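Local coordinates for outer membrane protein assembly factor BamA (Haemophilus ducreyi, PDB 4K3C), which probably assembles and inserts beta-barrel proteins into the outer membrane as part of the Bam complex, here as its barrel with two POTRA domains, at residues S506-K511 against Q523-V528. Residues are numbered along the deposited sequence; the frame is centred on the assembly and turned at random.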
ATOM      1  N   SER A 506     -11.695  12.639   9.744  1.00 62.07           N
ATOM      2  CA  SER A 506     -11.188  12.077  10.993  1.00 59.07           C
ATOM      3  C   SER A 506     -10.914  13.179  12.007  1.00 56.63           C
ATOM      4  O   SER A 506     -10.252  14.172  11.713  1.00 55.27           O
ATOM      5  CB  SER A 506      -9.959  11.181  10.770  1.00 51.70           C
ATOM      6  OG  SER A 506      -8.778  11.923  10.593  1.00 50.51           O
ATOM      7  N   PHE A 507     -11.454  13.007  13.199  1.00 52.73           N
ATOM      8  CA  PHE A 507     -11.316  14.015  14.229  1.00 54.84           C
ATOM      9  C   PHE A 507     -10.512  13.505  15.433  1.00 56.08           C
ATOM     10  O   PHE A 507     -10.278  12.302  15.594  1.00 58.15           O
ATOM     11  CB  PHE A 507     -12.694  14.522  14.642  1.00 49.58           C
ATOM     12  CG  PHE A 507     -13.511  15.031  13.487  1.00 56.70           C
ATOM     13  CD1 PHE A 507     -14.328  14.170  12.758  1.00 59.16           C
ATOM     14  CD2 PHE A 507     -13.464  16.372  13.126  1.00 55.55           C
ATOM     15  CE1 PHE A 507     -15.087  14.638  11.695  1.00 59.53           C
ATOM     16  CE2 PHE A 507     -14.217  16.851  12.067  1.00 52.96           C
ATOM     17  CZ  PHE A 507     -15.032  15.984  11.346  1.00 57.95           C
ATOM     18  N   SER A 508     -10.076  14.438  16.263  1.00 45.80           N
ATOM     19  CA  SER A 508      -9.246  14.130  17.398  1.00 32.71           C
ATOM     20  C   SER A 508      -9.381  15.300  18.341  1.00 39.29           C
ATOM     21  O   SER A 508      -9.300  16.455  17.915  1.00 36.19           O
ATOM     22  CB  SER A 508      -7.783  14.000  16.976  1.00 46.33           C
ATOM     23  OG  SER A 508      -6.967  14.991  17.604  1.00 49.19           O
ATOM     24  N   TYR A 509      -9.631  15.007  19.613  1.00 35.28           N
ATOM     25  CA  TYR A 509      -9.466  16.000  20.659  1.00 39.36           C
ATOM     26  C   TYR A 509      -8.485  15.361  21.588  1.00 44.41           C
ATOM     27  O   TYR A 509      -8.726  14.267  22.083  1.00 54.12           O
ATOM     28  CB  TYR A 509     -10.775  16.279  21.394  1.00 48.56           C
ATOM     29  CG  TYR A 509     -10.746  17.526  22.262  1.00 62.54           C
ATOM     30  CD1 TYR A 509      -9.739  17.727  23.197  1.00 65.33           C
ATOM     31  CD2 TYR A 509     -11.722  18.503  22.137  1.00 69.46           C
ATOM     32  CE1 TYR A 509      -9.706  18.854  23.981  1.00 67.90           C
ATOM     33  CE2 TYR A 509     -11.697  19.632  22.924  1.00 75.87           C
ATOM     34  CZ  TYR A 509     -10.684  19.801  23.847  1.00 77.20           C
ATOM     35  OH  TYR A 509     -10.648  20.926  24.642  1.00 88.83           O
ATOM     36  N   ALA A 510      -7.367  16.020  21.826  1.00 33.13           N
ATOM     37  CA  ALA A 510      -6.386  15.404  22.690  1.00 45.20           C
ATOM     38  C   ALA A 510      -5.861  16.401  23.687  1.00 49.55           C
ATOM     39  O   ALA A 510      -5.722  17.588  23.386  1.00 46.03           O
ATOM     40  CB  ALA A 510      -5.247  14.761  21.880  1.00 38.17           C
ATOM     41  N   LYS A 511      -5.596  15.900  24.885  1.00 51.51           N
ATOM     42  CA  LYS A 511      -4.990  16.688  25.930  1.00 45.30           C
ATOM     43  C   LYS A 511      -3.622  16.048  26.154  1.00 42.75           C
ATOM     44  O   LYS A 511      -3.491  14.827  26.060  1.00 50.14           O
ATOM     45  CB  LYS A 511      -5.856  16.597  27.179  1.00 50.92           C
ATOM     46  CG  LYS A 511      -5.713  17.754  28.139  1.00 74.72           C
ATOM     47  CD  LYS A 511      -6.114  17.328  29.561  1.00 89.99           C
ATOM     48  CE  LYS A 511      -5.226  16.196  30.096  1.00 85.92           C
ATOM     49  NZ  LYS A 511      -5.385  15.992  31.566  1.00 85.13           N
ATOM     50  N   GLN A 523      -4.847  21.085  20.393  1.00 43.99           N
ATOM     51  CA  GLN A 523      -5.733  20.048  20.919  1.00 41.03           C
ATOM     52  C   GLN A 523      -6.716  19.461  19.915  1.00 50.16           C
ATOM     53  O   GLN A 523      -6.843  18.237  19.788  1.00 62.56           O
ATOM     54  CB  GLN A 523      -6.530  20.604  22.090  1.00 46.86           C
ATOM     55  CG  GLN A 523      -5.709  21.447  23.007  1.00 57.69           C
ATOM     56  CD  GLN A 523      -6.351  21.596  24.350  1.00 60.92           C
ATOM     57  OE1 GLN A 523      -7.278  22.388  24.524  1.00 73.61           O
ATOM     58  NE2 GLN A 523      -5.874  20.826  25.313  1.00 50.27           N
ATOM     59  N   PHE A 524      -7.448  20.325  19.231  1.00 44.46           N
ATOM     60  CA  PHE A 524      -8.380  19.827  18.244  1.00 45.78           C
ATOM     61  C   PHE A 524      -7.699  19.781  16.880  1.00 47.87           C
ATOM     62  O   PHE A 524      -7.055  20.731  16.447  1.00 61.08           O
ATOM     63  CB  PHE A 524      -9.655  20.661  18.219  1.00 38.88           C
ATOM     64  CG  PHE A 524     -10.707  20.118  17.314  1.00 49.56           C
ATOM     65  CD1 PHE A 524     -11.360  18.940  17.627  1.00 53.40           C
ATOM     66  CD2 PHE A 524     -11.049  20.787  16.146  1.00 59.72           C
ATOM     67  CE1 PHE A 524     -12.345  18.434  16.792  1.00 61.92           C
ATOM     68  CE2 PHE A 524     -12.029  20.295  15.305  1.00 63.44           C
ATOM     69  CZ  PHE A 524     -12.682  19.114  15.627  1.00 65.81           C
ATOM     70  N   GLN A 525      -7.830  18.647  16.220  1.00 40.02           N
ATOM     71  CA  GLN A 525      -7.193  18.418  14.951  1.00 32.64           C
ATOM     72  C   GLN A 525      -8.159  17.595  14.106  1.00 47.94           C
ATOM     73  O   GLN A 525      -9.017  16.910  14.646  1.00 56.16           O
ATOM     74  CB  GLN A 525      -5.863  17.698  15.171  1.00 34.24           C
ATOM     75  CG  GLN A 525      -4.840  18.537  15.938  1.00 31.75           C
ATOM     76  CD  GLN A 525      -3.763  17.710  16.619  1.00 55.19           C
ATOM     77  OE1 GLN A 525      -4.052  16.707  17.284  1.00 51.13           O
ATOM     78  NE2 GLN A 525      -2.513  18.146  16.481  1.00 30.83           N
ATOM     79  N   PHE A 526      -8.048  17.666  12.786  1.00 38.26           N
ATOM     80  CA  PHE A 526      -9.044  17.021  11.937  1.00 42.31           C
ATOM     81  C   PHE A 526      -8.568  17.018  10.508  1.00 47.02           C
ATOM     82  O   PHE A 526      -7.873  17.940  10.103  1.00 50.76           O
ATOM     83  CB  PHE A 526     -10.356  17.808  11.983  1.00 40.29           C
ATOM     84  CG  PHE A 526     -10.258  19.155  11.335  1.00 39.68           C
ATOM     85  CD1 PHE A 526      -9.708  20.236  12.025  1.00 43.31           C
ATOM     86  CD2 PHE A 526     -10.692  19.344  10.036  1.00 34.74           C
ATOM     87  CE1 PHE A 526      -9.589  21.477  11.436  1.00 36.43           C
ATOM     88  CE2 PHE A 526     -10.582  20.587   9.434  1.00 46.41           C
ATOM     89  CZ  PHE A 526     -10.032  21.651  10.136  1.00 46.71           C
ATOM     90  N   THR A 527      -8.939  16.006   9.732  1.00 32.20           N
ATOM     91  CA  THR A 527      -8.853  16.167   8.290  1.00 49.27           C
ATOM     92  C   THR A 527     -10.150  15.816   7.576  1.00 50.97           C
ATOM     93  O   THR A 527     -10.994  15.071   8.089  1.00 46.52           O
ATOM     94  CB  THR A 527      -7.674  15.420   7.630  1.00 31.13           C
ATOM     95  OG1 THR A 527      -7.827  14.013   7.815  1.00 30.91           O
ATOM     96  CG2 THR A 527      -6.366  15.892   8.186  1.00 33.56           C
ATOM     97  N   VAL A 528     -10.279  16.385   6.381  1.00 33.18           N
ATOM     98  CA  VAL A 528     -11.457  16.263   5.556  1.00 34.09           C
ATOM     99  C   VAL A 528     -10.926  16.149   4.142  1.00 47.13           C
ATOM    100  O   VAL A 528     -10.057  16.920   3.738  1.00 42.89           O
ATOM    101  CB  VAL A 528     -12.338  17.516   5.698  1.00 35.20           C
ATOM    102  CG1 VAL A 528     -13.096  17.798   4.405  1.00 41.40           C
ATOM    103  CG2 VAL A 528     -13.278  17.353   6.882  1.00 35.95           C
TER
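Ser506 and Thr527 exchange two backbone hydrogen bonds, Ser506 N to Thr527 O and Thr527 N to Ser506 O, each 3.0 Å long, as one rung of the antiparallel ladder between strands 503-512 and 521-531. Two residues on, Ser508 and Gln525 form the next hydrogen-bonded pair: Gln525 N donates to Ser508 O at 3.1 Å, whereas the return bond from Ser508 N to Gln525 O is weak. Ala510 N extends the ladder to Gln523 O at 3.1 Å. Phe507 with Phe526 and Tyr509 with Phe524 are the intervening non-hydrogen-bonded pairs.

Alternation along the strands then sorts the side chains onto two faces. Phe507, Tyr509, Phe524 and Phe526 share one. There the Phe507 and Phe524 side chains run side by side, pointing the same way, with CD2 of Phe507 3.8 Å from CZ of Phe524, while the same CD2 meets CB of Phe526 at 3.6 Å. Phe524 has CG anti to its backbone N (chi1 -174°), which carries the ring across toward strand 503-512.

The other face is polar. Ser508 OG gives a weak hydrogen bond to Gln525 OE1 (3.4 Å), an oxygen that also accepts from Gly400 N; Thr527 and Ser506 rest on Met395.

Strand 503-512 pairs onward with 489-500. Strands 503-512 and 521-531 form the last beta hairpin of the chain, typical of the C-terminal end of an Omp85-family transmembrane beta-barrel.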